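Local coordinates for protein yersinopine dehydrogenase (Yersinia pestis, PDB 6C4M) that catalyses the NADPH-dependent reductive condensation of pyruvate with a histidine-derived amino acid intermediate, the last step in making the metallophore yersinopine, at residues A[140-145]-A[251-257]; A[246-252]-A[311-317]. One frame throughout, in Å; residues are numbered along the deposited sequence.

Contact 1: A[140-145]-A[251-257]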
# COMPACT_ATOMS: atom_id res chain seq x y z
N SER A 140 2.41 -25.65 17.01
CA SER A 140 3.77 -25.78 17.48
C SER A 140 4.61 -24.54 17.16
O SER A 140 4.21 -23.64 16.41
CB SER A 140 4.40 -27.00 16.83
OG SER A 140 5.23 -27.67 17.73
N SER A 141 5.81 -24.52 17.73
CA SER A 141 6.87 -23.60 17.33
C SER A 141 8.08 -24.44 16.95
O SER A 141 8.16 -25.63 17.27
CB SER A 141 7.22 -22.61 18.44
OG SER A 141 8.19 -21.66 18.00
N MET A 142 9.05 -23.80 16.30
CA MET A 142 10.30 -24.48 16.00
C MET A 142 11.01 -24.86 17.30
O MET A 142 11.28 -24.00 18.15
CB MET A 142 11.21 -23.59 15.17
CG MET A 142 10.94 -23.66 13.66
SD MET A 142 11.80 -22.38 12.67
CE MET A 142 10.77 -20.95 12.95
N GLY A 143 11.34 -26.15 17.42
CA GLY A 143 11.99 -26.69 18.60
C GLY A 143 11.04 -27.33 19.58
O GLY A 143 11.47 -28.08 20.47
N SER A 144 9.74 -27.08 19.43
CA SER A 144 8.77 -27.61 20.36
C SER A 144 8.89 -29.13 20.47
O SER A 144 8.90 -29.68 21.57
CB SER A 144 7.36 -27.22 19.93
OG SER A 144 7.20 -25.82 20.05
N GLY A 145 8.99 -29.81 19.33
CA GLY A 145 8.96 -31.26 19.34
C GLY A 145 10.20 -31.84 20.00
O GLY A 145 10.10 -32.78 20.78
N GLU A 251 7.63 -27.75 11.82
CA GLU A 251 7.49 -26.56 12.65
C GLU A 251 7.98 -25.32 11.90
O GLU A 251 7.57 -24.20 12.21
CB GLU A 251 8.26 -26.75 13.96
CG GLU A 251 7.67 -27.79 14.91
CD GLU A 251 8.64 -28.36 15.95
OE1 GLU A 251 9.87 -28.09 15.90
OE2 GLU A 251 8.18 -29.13 16.84
N ARG A 252 8.91 -25.51 10.98
CA ARG A 252 9.41 -24.43 10.17
C ARG A 252 8.29 -23.72 9.40
O ARG A 252 8.49 -22.60 8.97
CB ARG A 252 10.47 -24.95 9.21
CG ARG A 252 9.94 -25.91 8.16
CD ARG A 252 11.05 -26.40 7.24
NE ARG A 252 10.55 -27.45 6.35
CZ ARG A 252 10.86 -27.59 5.06
NH1 ARG A 252 11.70 -26.75 4.47
NH2 ARG A 252 10.32 -28.58 4.36
N PHE A 253 7.12 -24.35 9.26
CA PHE A 253 5.96 -23.73 8.63
C PHE A 253 5.02 -23.04 9.62
O PHE A 253 3.80 -22.97 9.38
CB PHE A 253 5.21 -24.79 7.82
CG PHE A 253 5.97 -25.29 6.63
CD1 PHE A 253 6.08 -24.49 5.52
CD2 PHE A 253 6.58 -26.52 6.63
CE1 PHE A 253 6.78 -24.93 4.40
CE2 PHE A 253 7.30 -26.96 5.53
CZ PHE A 253 7.40 -26.17 4.41
N SER A 254 5.55 -22.49 10.73
CA SER A 254 4.74 -21.68 11.66
C SER A 254 4.79 -20.20 11.22
O SER A 254 5.76 -19.50 11.51
CB SER A 254 5.25 -21.83 13.09
OG SER A 254 5.30 -23.20 13.46
N ILE A 255 3.72 -19.71 10.61
CA ILE A 255 3.74 -18.36 10.03
C ILE A 255 4.09 -17.30 11.08
O ILE A 255 4.84 -16.36 10.79
CB ILE A 255 2.38 -18.06 9.37
CG1 ILE A 255 2.43 -16.68 8.66
CG2 ILE A 255 1.26 -18.14 10.39
CD1 ILE A 255 1.19 -16.35 7.91
N THR A 256 3.56 -17.43 12.31
CA THR A 256 3.69 -16.34 13.28
C THR A 256 5.13 -16.14 13.71
O THR A 256 5.49 -15.03 14.10
CB THR A 256 2.82 -16.55 14.52
OG1 THR A 256 3.24 -17.74 15.19
CG2 THR A 256 1.35 -16.63 14.13
N ASN A 257 5.97 -17.16 13.64
CA ASN A 257 7.37 -16.94 13.98
C ASN A 257 8.05 -16.01 13.00
O ASN A 257 9.01 -15.33 13.37
CB ASN A 257 8.13 -18.26 14.02
CG ASN A 257 7.70 -19.17 15.18
OD1 ASN A 257 6.54 -19.58 15.25
ND2 ASN A 257 8.63 -19.47 16.10
O HOH W 1 4.51 -20.80 16.58

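Contact 2: A[246-252]-A[311-317]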
# COMPACT_ATOMS: atom_id res chain seq x y z
N ASN A 246 10.79 -34.69 9.84
CA ASN A 246 11.00 -34.64 11.27
C ASN A 246 10.17 -33.50 11.83
O ASN A 246 9.51 -32.76 11.08
CB ASN A 246 12.50 -34.51 11.59
CG ASN A 246 13.14 -33.33 10.93
OD1 ASN A 246 12.79 -32.18 11.21
ND2 ASN A 246 14.10 -33.59 10.05
N LEU A 247 10.23 -33.34 13.15
CA LEU A 247 9.38 -32.37 13.83
C LEU A 247 9.72 -30.95 13.37
O LEU A 247 8.83 -30.18 13.01
CB LEU A 247 9.55 -32.50 15.35
CG LEU A 247 9.05 -33.86 15.87
CD1 LEU A 247 9.74 -34.28 17.18
CD2 LEU A 247 7.50 -33.85 16.01
N LEU A 248 11.01 -30.62 13.33
CA LEU A 248 11.41 -29.27 12.92
C LEU A 248 11.00 -28.99 11.47
O LEU A 248 10.64 -27.86 11.13
CB LEU A 248 12.91 -29.13 13.09
CG LEU A 248 13.62 -27.85 13.52
CD1 LEU A 248 12.86 -26.99 14.56
CD2 LEU A 248 14.96 -28.30 14.08
N ALA A 249 11.04 -30.02 10.61
CA ALA A 249 10.69 -29.85 9.22
C ALA A 249 9.21 -29.56 9.02
O ALA A 249 8.82 -29.13 7.93
CB ALA A 249 11.08 -31.07 8.41
N ALA A 250 8.38 -29.80 10.03
CA ALA A 250 7.00 -29.30 10.01
C ALA A 250 6.89 -27.93 10.71
O ALA A 250 6.16 -27.06 10.23
CB ALA A 250 6.05 -30.27 10.70
N GLU A 251 7.63 -27.75 11.82
CA GLU A 251 7.49 -26.56 12.65
C GLU A 251 7.98 -25.32 11.90
O GLU A 251 7.57 -24.20 12.21
CB GLU A 251 8.26 -26.75 13.96
CG GLU A 251 7.67 -27.79 14.91
CD GLU A 251 8.64 -28.36 15.95
OE1 GLU A 251 9.87 -28.09 15.90
OE2 GLU A 251 8.18 -29.13 16.84
N ARG A 252 8.91 -25.51 10.98
CA ARG A 252 9.41 -24.43 10.17
C ARG A 252 8.29 -23.72 9.40
O ARG A 252 8.49 -22.60 8.97
CB ARG A 252 10.47 -24.95 9.21
CG ARG A 252 9.94 -25.91 8.16
CD ARG A 252 11.05 -26.40 7.24
NE ARG A 252 10.55 -27.45 6.35
CZ ARG A 252 10.86 -27.59 5.06
NH1 ARG A 252 11.70 -26.75 4.47
NH2 ARG A 252 10.32 -28.58 4.36
N LEU A 311 17.98 -23.13 11.10
CA LEU A 311 17.48 -24.40 10.58
C LEU A 311 18.57 -25.18 9.87
O LEU A 311 18.77 -26.38 10.14
CB LEU A 311 16.31 -24.14 9.65
CG LEU A 311 15.03 -23.64 10.33
CD1 LEU A 311 14.02 -23.19 9.29
CD2 LEU A 311 14.44 -24.75 11.16
N ASN A 312 19.28 -24.53 8.95
CA ASN A 312 20.36 -25.22 8.24
C ASN A 312 21.35 -25.83 9.21
O ASN A 312 21.81 -26.96 9.01
CB ASN A 312 21.07 -24.25 7.30
CG ASN A 312 20.23 -23.89 6.08
OD1 ASN A 312 19.09 -24.33 5.93
ND2 ASN A 312 20.78 -23.07 5.22
N ARG A 313 21.70 -25.09 10.27
CA ARG A 313 22.60 -25.63 11.29
C ARG A 313 21.99 -26.85 11.95
O ARG A 313 22.71 -27.80 12.30
CB ARG A 313 22.88 -24.54 12.34
CG ARG A 313 23.78 -24.97 13.46
CD ARG A 313 25.22 -25.09 13.01
NE ARG A 313 26.08 -25.22 14.17
CZ ARG A 313 26.43 -26.37 14.74
NH1 ARG A 313 26.02 -27.52 14.23
NH2 ARG A 313 27.21 -26.35 15.81
N LEU A 314 20.69 -26.84 12.15
CA LEU A 314 19.99 -27.97 12.73
C LEU A 314 19.75 -29.10 11.74
O LEU A 314 19.16 -30.11 12.13
CB LEU A 314 18.66 -27.52 13.33
CG LEU A 314 18.90 -26.57 14.52
CD1 LEU A 314 17.65 -25.78 14.81
CD2 LEU A 314 19.36 -27.34 15.75
N GLY A 315 20.17 -28.94 10.48
CA GLY A 315 20.01 -29.98 9.48
C GLY A 315 18.70 -29.94 8.73
O GLY A 315 18.27 -30.97 8.19
N VAL A 316 18.06 -28.78 8.68
CA VAL A 316 16.73 -28.65 8.12
C VAL A 316 16.77 -27.55 7.07
O VAL A 316 17.42 -26.51 7.24
CB VAL A 316 15.69 -28.36 9.23
CG1 VAL A 316 14.34 -28.09 8.65
CG2 VAL A 316 15.60 -29.57 10.18
N GLU A 317 16.13 -27.83 5.94
CA GLU A 317 16.05 -26.88 4.85
C GLU A 317 15.13 -25.73 5.22
O GLU A 317 14.08 -25.94 5.85
CB GLU A 317 15.54 -27.59 3.58
CG GLU A 317 16.57 -28.45 2.89
CD GLU A 317 17.47 -27.64 1.94
OE1 GLU A 317 17.43 -26.39 1.99
OE2 GLU A 317 18.20 -28.26 1.12

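Contact 1: A[140-145]-A[251-257]
The carboxylate of E251 lies against the turn that leads into helix 144-154 and accepts hydrogen bonds from two of its backbone amides. G145 N meets E251 OE2 at 2.7 Å on the syn side and close to the carboxylate plane, whereas G143 N reaches OE1 at 2.9 Å from well above that plane, 51° out of it. The chain of E251, extended beyond CG, delivers the head group straight to this helix start, where the helix dipole would probably favour a negative charge. Glycine suits both partners: G143, N-cap and third residue of the type II turn S141 to S144, takes a positive phi, and G145, with no side chain, lets OE2 come right up to its backbone. S164 OG hydrogen-bonds both E251 OE2 and S140 OG; the direct S140 OG to E251 OE2 bond is weak.

Neutral polar groups hold the other end. N257 ND2 gives an N-H to S141 OG at 2.9 Å, nearly in the amide plane and fairly straight at 160°; the S141 hydroxyl reaches it because OG stands anti to its own backbone N (chi1 -176°). A water donates both to S140 O and to N257 OD1, so both ends of the amide are used. S254 OG has S140 O (3.2 Å), E251 O and S166 O as possible acceptors of its one proton.

Apolar packing comes from M142, whose chain bends at chi3. Its CG rests on the E251 backbone, SD comes within 4.0 Å of R252 CA, and CE lies 3.9 Å from N257 CB.

L413 of helix 401-419 touches both M142 and N257. S140 pairs through its backbone with L165, at the end of strand 161-165, while helix 255-264 carries the inferred catalytic H260.

Contact 2: A[246-252]-A[311-317]
V316 inserts its two methyl groups against one flank of the short helix 247-251. CG2 packs 4.0 Å from L248 CB, and CG1 lies 4.1 Å from A249 CA, where the small alanine side chain lets the valine approach the helix backbone. A branched residue serves well here, because one methyl faces L248 while the other reaches A249 and the aliphatic part of R252. L248 extends the apolar patch: its CD2 meets L314 CD1 at 3.8 Å, the two side chains crossing at about a right angle, and its CG approaches L311 CD2 at 4.0 Å. The other methyl of L311, CD1, sits at the same distance from R252 CB.

R252 borders this patch with a polar end. Its NH1 makes a weak hydrogen bond of 2.9 Å to E317 O, bent to 128°. A straighter bond fixes the guanidinium itself: NE donates to A249 O with the acceptor practically in the guanidinium plane. CG set between the backbone N and the carbonyl carbon (chi1 67°) turns the extended chain back toward A249 O, three residues earlier.

Further out, each backbone is shaped by a capping arrangement. N246 is the N-cap of helix 247-251, with OD1 accepting from A249 N at 2.8 Å, a role for which an asparagine side chain is short enough. On the other segment, G315 adopts a positive phi in a Schellman motif that ends helix 294-313 and turns the chain so that V316 faces its partner; V316 N bonds back to L311 O.

The contact is therefore chiefly hydrophobic; its polar bonds set the start of one helix and the end of the other and hold the R252 guanidinium in place. R252 NH1 and E317 OE1 remain 6.3 Å apart, so their charges probably add only modest attraction.

How the contacts relate
Contacts 1 and 2 lie with their centres about 9 Å apart and share E251 and R252: E251 works in contact 1, whereas R252 gives backbone to M142 in contact 1 and its side chain to contact 2. The order along the chain is 140-145, 246-252 overlapping 251-257, then 311-317, so the segments alternate. The short helix 247-251 and the turn after it meet the start of helix 144-154 and the end of helix 294-313, which also touch each other, M142 SD lying 3.9 Å from L311 CD2. Together the contacts join the region beside the NADP site to the helical part of the chain, contact 1 being the nearer to cofactor and H260.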